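PDB 1WEK: hypothetical protein TT1465 from Thermus thermophilus, which is of unknown function but belongs to the SLOG clan of Rossmann-like alpha/beta proteins and forms an assembly of six chains. Local coordinates for residues K107-P110 / Y111-H114; I7-L10 / H11-S15; F182-Q186 / K187-P191. All blocks are in the same frame, centred on the assembly; numbering follows the deposited sequence.

In the fold
All three contacts are local, each within one continuous run of chain, and they lie far apart. Contact 1 is a surface contact in the loop between strands 95-100 and 114-118, at one margin of the parallel sheet. No other chain touches it, and its buried asparagine ties the loop to its own chain. Contacts 2 and 3 are partly buried helix ends, on helix 6-13 and helix 170-185, and both meet the second subunit. Their centres are about 43 Å apart. Contact 1 rests on a side-chain amide bond, a second amide beside it and a proline-tyrosine pair. Contacts 2 and 3 are mainly backbone bonds, each with a bridging water, one on doubtfully short bonds, one partly weak.

Contact 1: K107-P110 / Y111-H114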
loop_
_atom_site.group_PDB
_atom_site.type_symbol
_atom_site.label_atom_id
_atom_site.label_comp_id
_atom_site.label_asym_id
_atom_site.label_seq_id
_atom_site.Cartn_x
_atom_site.Cartn_y
_atom_site.Cartn_z
ATOM N N LYS A 107 -19.461 -17.557 -20.763
ATOM C CA LYS A 107 -19.624 -18.145 -19.434
ATOM C C LYS A 107 -18.461 -19.069 -19.083
ATOM O O LYS A 107 -17.945 -19.783 -19.944
ATOM C CB LYS A 107 -20.941 -18.926 -19.347
ATOM C CG LYS A 107 -22.116 -18.275 -20.065
ATOM C CD LYS A 107 -21.951 -18.356 -21.581
ATOM C CE LYS A 107 -23.159 -17.791 -22.310
ATOM N NZ LYS A 107 -24.397 -18.564 -22.011
ATOM N N PRO A 108 -18.033 -19.069 -17.808
ATOM C CA PRO A 108 -16.922 -19.923 -17.358
ATOM C C PRO A 108 -17.346 -21.378 -17.520
ATOM O O PRO A 108 -18.466 -21.731 -17.144
ATOM C CB PRO A 108 -16.765 -19.561 -15.876
ATOM C CG PRO A 108 -17.436 -18.222 -15.746
ATOM C CD PRO A 108 -18.615 -18.333 -16.675
ATOM N N ASN A 109 -16.483 -22.228 -18.067
ATOM C CA ASN A 109 -16.880 -23.619 -18.222
ATOM C C ASN A 109 -17.065 -24.234 -16.827
ATOM O O ASN A 109 -16.667 -23.646 -15.817
ATOM C CB ASN A 109 -15.880 -24.390 -19.110
ATOM C CG ASN A 109 -14.529 -24.648 -18.447
ATOM O OD1 ASN A 109 -14.438 -25.336 -17.428
ATOM N ND2 ASN A 109 -13.459 -24.130 -19.061
ATOM N N PRO A 110 -17.711 -25.400 -16.742
ATOM C CA PRO A 110 -17.901 -25.986 -15.413
ATOM C C PRO A 110 -16.859 -27.011 -15.000
ATOM O O PRO A 110 -17.099 -27.800 -14.078
ATOM C CB PRO A 110 -19.287 -26.628 -15.504
ATOM C CG PRO A 110 -19.813 -26.268 -16.898
ATOM C CD PRO A 110 -18.595 -26.039 -17.724
ATOM N N TYR A 111 -15.705 -27.005 -15.654
ATOM C CA TYR A 111 -14.691 -27.998 -15.337
ATOM C C TYR A 111 -13.449 -27.432 -14.684
ATOM O O TYR A 111 -12.334 -27.829 -15.008
ATOM C CB TYR A 111 -14.314 -28.761 -16.604
ATOM C CG TYR A 111 -15.516 -29.287 -17.341
ATOM C CD1 TYR A 111 -15.878 -28.773 -18.584
ATOM C CD2 TYR A 111 -16.319 -30.277 -16.779
ATOM C CE1 TYR A 111 -16.995 -29.223 -19.251
ATOM C CE2 TYR A 111 -17.464 -30.740 -17.444
ATOM C CZ TYR A 111 -17.794 -30.214 -18.674
ATOM O OH TYR A 111 -18.912 -30.692 -19.338
ATOM N N GLN A 112 -13.637 -26.518 -13.745
ATOM C CA GLN A 112 -12.498 -25.919 -13.081
ATOM C C GLN A 112 -12.406 -26.297 -11.602
ATOM O O GLN A 112 -13.333 -26.058 -10.841
ATOM C CB GLN A 112 -12.571 -24.398 -13.233
ATOM C CG GLN A 112 -12.675 -23.922 -14.694
ATOM C CD GLN A 112 -12.940 -22.422 -14.806
ATOM O OE1 GLN A 112 -13.659 -21.966 -15.705
ATOM N NE2 GLN A 112 -12.357 -21.651 -13.898
ATOM N N THR A 113 -11.291 -26.898 -11.206
ATOM C CA THR A 113 -11.066 -27.264 -9.812
ATOM C C THR A 113 -10.748 -25.996 -9.016
ATOM O O THR A 113 -10.909 -25.955 -7.797
ATOM C CB THR A 113 -9.890 -28.259 -9.689
ATOM O OG1 THR A 113 -10.349 -29.571 -10.044
ATOM C CG2 THR A 113 -9.347 -28.299 -8.278
ATOM N N HIS A 114 -10.294 -24.967 -9.724
ATOM C CA HIS A 114 -9.950 -23.681 -9.130
ATOM C C HIS A 114 -10.254 -22.612 -10.171
ATOM O O HIS A 114 -9.653 -22.602 -11.244
ATOM C CB HIS A 114 -8.462 -23.630 -8.787
ATOM C CG HIS A 114 -8.050 -24.587 -7.710
ATOM N ND1 HIS A 114 -8.265 -24.339 -6.369
ATOM C CD2 HIS A 114 -7.432 -25.790 -7.777
ATOM C CE1 HIS A 114 -7.794 -25.350 -5.659
ATOM N NE2 HIS A 114 -7.285 -26.243 -6.488
#
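N109 and Y111 meet through an amide oxygen and a backbone N-H. The CG of N109 sits between its own backbone N and carbonyl carbon (chi1 71°), which folds the amide back over the chain that follows. N109 OD1 then accepts a hydrogen bond from Y111 N at 2.7 Å. The donor lies in the carbonyl plane. A side-chain oxygen bonded to the N-H two residues on makes this an Asx turn.

Y111 and P110 lie side by side and point the same way. The tyrosine CG is anti to its carbonyl carbon, beside the backbone N, and this swings the ring back over the proline. P110 CD stands over one face, 4.2 Å from the centroid of the Y111 ring and offset toward the rim. This is a CH-pi contact. The closest side-chain approach of the pair is P110 CD to Y111 CE1 at 3.9 Å.

The turn belongs to the connection between strands 95-100 and 114-118 of the Rossmann-like sheet. ND2 of N109 bonds to G77 O and N85 OD1, so the amide has partners at both ends. G77 lies between strand 71-74 and helix 79-90, and N85 is on that helix.

Q112 comes to N109 at an angle, with the two amide planes 71° apart. Q112 CG touches N109 OD1 at 3.5 Å. Q112 OE1 stands 3.4 Å from N109 O, but both are acceptors and do not bond. The extended chain carries NE2 to N99 OD1 on strand 95-100. Beside it, P108 CB packs 3.9 Å from Q112 OE1.

Contact 2: I7-L10 / H11-S15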
loop_
_atom_site.group_PDB
_atom_site.type_symbol
_atom_site.label_atom_id
_atom_site.label_comp_id
_atom_site.label_asym_id
_atom_site.label_seq_id
_atom_site.Cartn_x
_atom_site.Cartn_y
_atom_site.Cartn_z
ATOM N N ILE A 7 -5.714 17.612 -7.217
ATOM C CA ILE A 7 -6.861 16.709 -7.274
ATOM C C ILE A 7 -7.149 16.289 -8.721
ATOM O O ILE A 7 -7.496 15.138 -8.988
ATOM C CB ILE A 7 -8.117 17.378 -6.663
ATOM C CG1 ILE A 7 -7.847 17.750 -5.199
ATOM C CG2 ILE A 7 -9.320 16.436 -6.760
ATOM C CD1 ILE A 7 -7.699 16.548 -4.272
ATOM N N ASP A 8 -6.999 17.235 -9.645
ATOM C CA ASP A 8 -7.211 16.989 -11.069
ATOM C C ASP A 8 -6.096 16.079 -11.587
ATOM O O ASP A 8 -6.339 15.112 -12.319
ATOM C CB ASP A 8 -7.192 18.322 -11.824
ATOM C CG ASP A 8 -6.006 19.201 -11.428
ATOM O OD1 ASP A 8 -4.854 18.886 -11.818
ATOM O OD2 ASP A 8 -6.229 20.207 -10.712
ATOM N N GLN A 9 -4.871 16.409 -11.190
ATOM C CA GLN A 9 -3.674 15.661 -11.564
ATOM C C GLN A 9 -3.809 14.199 -11.102
ATOM O O GLN A 9 -3.641 13.268 -11.893
ATOM C CB GLN A 9 -2.472 16.331 -10.905
ATOM C CG GLN A 9 -1.123 16.007 -11.481
ATOM C CD GLN A 9 -0.073 16.957 -10.940
ATOM O OE1 GLN A 9 -0.200 18.179 -11.078
ATOM N NE2 GLN A 9 0.963 16.408 -10.309
ATOM N N LEU A 10 -4.117 14.005 -9.821
ATOM C CA LEU A 10 -4.290 12.660 -9.291
ATOM C C LEU A 10 -5.406 11.948 -10.048
ATOM O O LEU A 10 -5.353 10.734 -10.253
ATOM C CB LEU A 10 -4.624 12.702 -7.797
ATOM C CG LEU A 10 -3.458 12.995 -6.849
ATOM C CD1 LEU A 10 -3.938 12.908 -5.406
ATOM C CD2 LEU A 10 -2.328 11.995 -7.087
ATOM N N HIS A 11 -6.408 12.716 -10.469
ATOM C CA HIS A 11 -7.535 12.162 -11.204
ATOM C C HIS A 11 -7.106 11.623 -12.565
ATOM O O HIS A 11 -7.484 10.514 -12.945
ATOM C CB HIS A 11 -8.626 13.222 -11.384
ATOM C CG HIS A 11 -9.843 12.716 -12.094
ATOM N ND1 HIS A 11 -9.844 12.401 -13.438
ATOM C CD2 HIS A 11 -11.079 12.411 -11.635
ATOM C CE1 HIS A 11 -11.028 11.921 -13.773
ATOM N NE2 HIS A 11 -11.795 11.915 -12.698
ATOM N N HIS A 12 -6.313 12.402 -13.297
ATOM C CA HIS A 12 -5.844 11.981 -14.613
ATOM C C HIS A 12 -4.927 10.761 -14.483
ATOM O O HIS A 12 -4.865 9.921 -15.379
ATOM C CB HIS A 12 -5.112 13.136 -15.303
ATOM C CG HIS A 12 -5.123 13.049 -16.799
ATOM N ND1 HIS A 12 -4.256 12.243 -17.507
ATOM C CD2 HIS A 12 -5.932 13.629 -17.719
ATOM C CE1 HIS A 12 -4.530 12.329 -18.798
ATOM N NE2 HIS A 12 -5.543 13.162 -18.952
ATOM N N GLU A 13 -4.219 10.660 -13.361
ATOM C CA GLU A 13 -3.338 9.518 -13.140
ATOM C C GLU A 13 -4.199 8.263 -12.955
ATOM O O GLU A 13 -3.760 7.152 -13.258
ATOM C CB GLU A 13 -2.449 9.758 -11.921
ATOM C CG GLU A 13 -1.555 10.978 -12.092
ATOM C CD GLU A 13 -0.567 11.158 -10.957
ATOM O OE1 GLU A 13 0.213 12.134 -10.998
ATOM O OE2 GLU A 13 -0.565 10.327 -10.028
ATOM N N ASP A 14 -5.421 8.456 -12.460
ATOM C CA ASP A 14 -6.381 7.361 -12.291
ATOM C C ASP A 14 -5.736 6.146 -11.642
ATOM O O ASP A 14 -5.801 5.052 -12.183
ATOM C CB ASP A 14 -6.924 6.991 -13.675
ATOM C CG ASP A 14 -8.223 6.217 -13.616
ATOM O OD1 ASP A 14 -9.030 6.482 -12.703
ATOM O OD2 ASP A 14 -8.448 5.361 -14.504
ATOM N N SER A 15 -5.115 6.343 -10.484
ATOM C CA SER A 15 -4.420 5.253 -9.800
ATOM C C SER A 15 -5.250 4.357 -8.909
ATOM O O SER A 15 -4.775 3.298 -8.488
ATOM C CB SER A 15 -3.256 5.804 -8.984
ATOM O OG SER A 15 -2.251 6.332 -9.831
HETATM O O HOH W 1 -4.924 8.423 -9.043
#
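Backbone bonds join I7-L10 to H11-S15. H11 N donates to I7 O at 3.0 Å, H12 N to D8 O at 2.9 Å and E13 N to Q9 O at 3.0 Å. The first is the most bent, at 137°. D14 N is shared between L10 O and H11 O, both bonds weak.

Side-chain packing centres on E13. Its CG is anti to the carbonyl carbon (chi1 -61°), which lays E13 CG against the preceding turn, 3.1 Å from Q9 O. The extended chain then runs beside Q9, pointing the same way. The carboxylate is turned 38° from the Q9 amide. E13 OE1 lies near Q9 CG, and E13 OE2 touches L10 CD2 at 3.8 Å.

A water bridges the two segments, 2.6 Å from L10 O and 2.5 Å from S15 N. These distances are shorter than usual, so its exact geometry is doubtful.

R130 of the second subunit bonds to E13 O with NH1 and to D14 O with NH2.

D14 leaves the helix with positive phi. The whole is the C-terminal end of a short alpha-helix, where the carbonyls of L10 and E13 are met by a water and by R130 of the second subunit.

Contact 3: F182-Q186 / K187-P191; sequences FLRDQ and KAVGP
A Schellman motif ends helix 170-185 where the chain turns toward strand 198-200. L183 and A188 carry its outer bond: A188 N donates to L183 O at 2.9 Å, almost in line with the carbonyl bond. The inner bond runs from K187 N to R184 O at 2.8 Å. Its donor stands well above the carbonyl plane, 65° out of it, so the two bonds differ in direction as well as span, though both are short and similarly straight at the hydrogen. K187 has a positive phi of 68°, and this reverses the chain. Its side chain leads away from the helix.

Beyond the turn, V189 points back at the helix. Its CG1 lies between the backbone N and the carbonyl carbon. V189 CG1 rests on R184 CA at 3.5 Å and on R184 CB just beyond. The two side chains run at an angle to each other. R184 has its CG anti to the backbone N (chi1 -162°), which sends the chain along the returning loop. R184 CG passes G190 O at 3.9 Å. Bends further out bring the guanidinium near P191. A water links the two: it donates to P191 O at 2.7 Å and accepts a weak bond from R184 NE.

On another side of the helix, Q186 CG lies over one face of the F182 ring, 3.8 Å above its plane and offset toward the rim. The same ring meets Y172 of the second subunit edge-to-face. That tyrosine also packs on L183, Q186 and A188, and F142 of that subunit packs on V189. In the same chain, D193 OD2 accepts from G190 N.

The two backbone bonds satisfy two carbonyls of the last helical turn. V189 covers the start of the R184 side chain, whose aliphatic part touches the loop directly. The guanidinium end is linked to P191 through the water, and its weak NE bond makes this the slighter tie.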
loop_
_atom_site.group_PDB
_atom_site.type_symbol
_atom_site.label_atom_id
_atom_site.label_comp_id
_atom_site.label_asym_id
_atom_site.label_seq_id
_atom_site.Cartn_x
_atom_site.Cartn_y
_atom_site.Cartn_z
ATOM N N PHE A 182 10.259 -16.327 -42.465
ATOM C CA PHE A 182 10.499 -15.176 -43.328
ATOM C C PHE A 182 11.098 -14.059 -42.452
ATOM O O PHE A 182 11.995 -13.315 -42.878
ATOM C CB PHE A 182 9.161 -14.730 -43.936
ATOM C CG PHE A 182 9.189 -13.344 -44.534
ATOM C CD1 PHE A 182 9.718 -13.123 -45.802
ATOM C CD2 PHE A 182 8.684 -12.257 -43.820
ATOM C CE1 PHE A 182 9.741 -11.842 -46.347
ATOM C CE2 PHE A 182 8.703 -10.977 -44.357
ATOM C CZ PHE A 182 9.233 -10.769 -45.624
ATOM N N LEU A 183 10.592 -13.934 -41.225
ATOM C CA LEU A 183 11.124 -12.932 -40.319
ATOM C C LEU A 183 12.589 -13.312 -40.069
ATOM O O LEU A 183 13.440 -12.456 -39.788
ATOM C CB LEU A 183 10.326 -12.897 -39.006
ATOM C CG LEU A 183 8.880 -12.382 -39.087
ATOM C CD1 LEU A 183 8.268 -12.305 -37.686
ATOM C CD2 LEU A 183 8.850 -11.009 -39.727
ATOM N N ARG A 184 12.894 -14.598 -40.207
ATOM C CA ARG A 184 14.259 -15.041 -40.019
ATOM C C ARG A 184 15.107 -14.686 -41.250
ATOM O O ARG A 184 16.219 -14.184 -41.118
ATOM C CB ARG A 184 14.317 -16.544 -39.763
ATOM C CG ARG A 184 15.645 -16.980 -39.138
ATOM C CD ARG A 184 16.011 -18.376 -39.567
ATOM N NE ARG A 184 15.147 -19.382 -38.980
ATOM C CZ ARG A 184 14.717 -20.466 -39.617
ATOM N NH1 ARG A 184 15.066 -20.688 -40.877
ATOM N NH2 ARG A 184 13.942 -21.334 -38.981
ATOM N N ASP A 185 14.591 -14.941 -42.446
ATOM C CA ASP A 185 15.356 -14.609 -43.644
ATOM C C ASP A 185 15.704 -13.115 -43.637
ATOM O O ASP A 185 16.739 -12.709 -44.156
ATOM C CB ASP A 185 14.545 -14.957 -44.889
ATOM C CG ASP A 185 14.313 -16.451 -45.035
ATOM O OD1 ASP A 185 13.519 -16.838 -45.916
ATOM O OD2 ASP A 185 14.933 -17.242 -44.285
ATOM N N GLN A 186 14.826 -12.318 -43.021
ATOM C CA GLN A 186 14.962 -10.863 -42.903
ATOM C C GLN A 186 15.868 -10.463 -41.744
ATOM O O GLN A 186 16.228 -9.302 -41.609
ATOM C CB GLN A 186 13.583 -10.225 -42.687
ATOM C CG GLN A 186 12.645 -10.305 -43.894
ATOM C CD GLN A 186 12.790 -9.107 -44.837
ATOM O OE1 GLN A 186 12.401 -9.167 -45.995
ATOM N NE2 GLN A 186 13.344 -8.020 -44.331
ATOM N N LYS A 187 16.222 -11.429 -40.905
ATOM C CA LYS A 187 17.089 -11.184 -39.755
ATOM C C LYS A 187 16.420 -10.325 -38.673
ATOM O O LYS A 187 17.092 -9.639 -37.910
ATOM C CB LYS A 187 18.413 -10.538 -40.200
ATOM C CG LYS A 187 19.189 -11.369 -41.212
ATOM C CD LYS A 187 20.697 -11.353 -40.953
ATOM C CE LYS A 187 21.292 -9.964 -41.145
ATOM N NZ LYS A 187 22.773 -9.946 -40.914
ATOM N N ALA A 188 15.093 -10.372 -38.618
ATOM C CA ALA A 188 14.339 -9.637 -37.610
ATOM C C ALA A 188 14.263 -10.521 -36.366
ATOM O O ALA A 188 13.823 -10.087 -35.295
ATOM C CB ALA A 188 12.935 -9.323 -38.120
ATOM N N VAL A 189 14.690 -11.769 -36.523
ATOM C CA VAL A 189 14.695 -12.739 -35.429
ATOM C C VAL A 189 16.009 -13.522 -35.492
ATOM O O VAL A 189 16.572 -13.718 -36.565
ATOM C CB VAL A 189 13.506 -13.713 -35.549
ATOM C CG1 VAL A 189 13.787 -14.791 -36.606
ATOM C CG2 VAL A 189 13.235 -14.350 -34.226
ATOM N N GLY A 190 16.495 -13.957 -34.339
ATOM C CA GLY A 190 17.740 -14.697 -34.276
ATOM C C GLY A 190 17.747 -15.995 -35.058
ATOM O O GLY A 190 16.699 -16.537 -35.392
ATOM N N PRO A 191 18.938 -16.528 -35.351
ATOM C CA PRO A 191 19.112 -17.775 -36.104
ATOM C C PRO A 191 18.435 -18.981 -35.489
ATOM O O PRO A 191 17.906 -19.822 -36.207
ATOM C CB PRO A 191 20.633 -17.952 -36.149
ATOM C CG PRO A 191 21.158 -16.556 -36.026
ATOM C CD PRO A 191 20.242 -15.940 -34.993
HETATM O O HOH W 2 15.285 -20.617 -36.128
#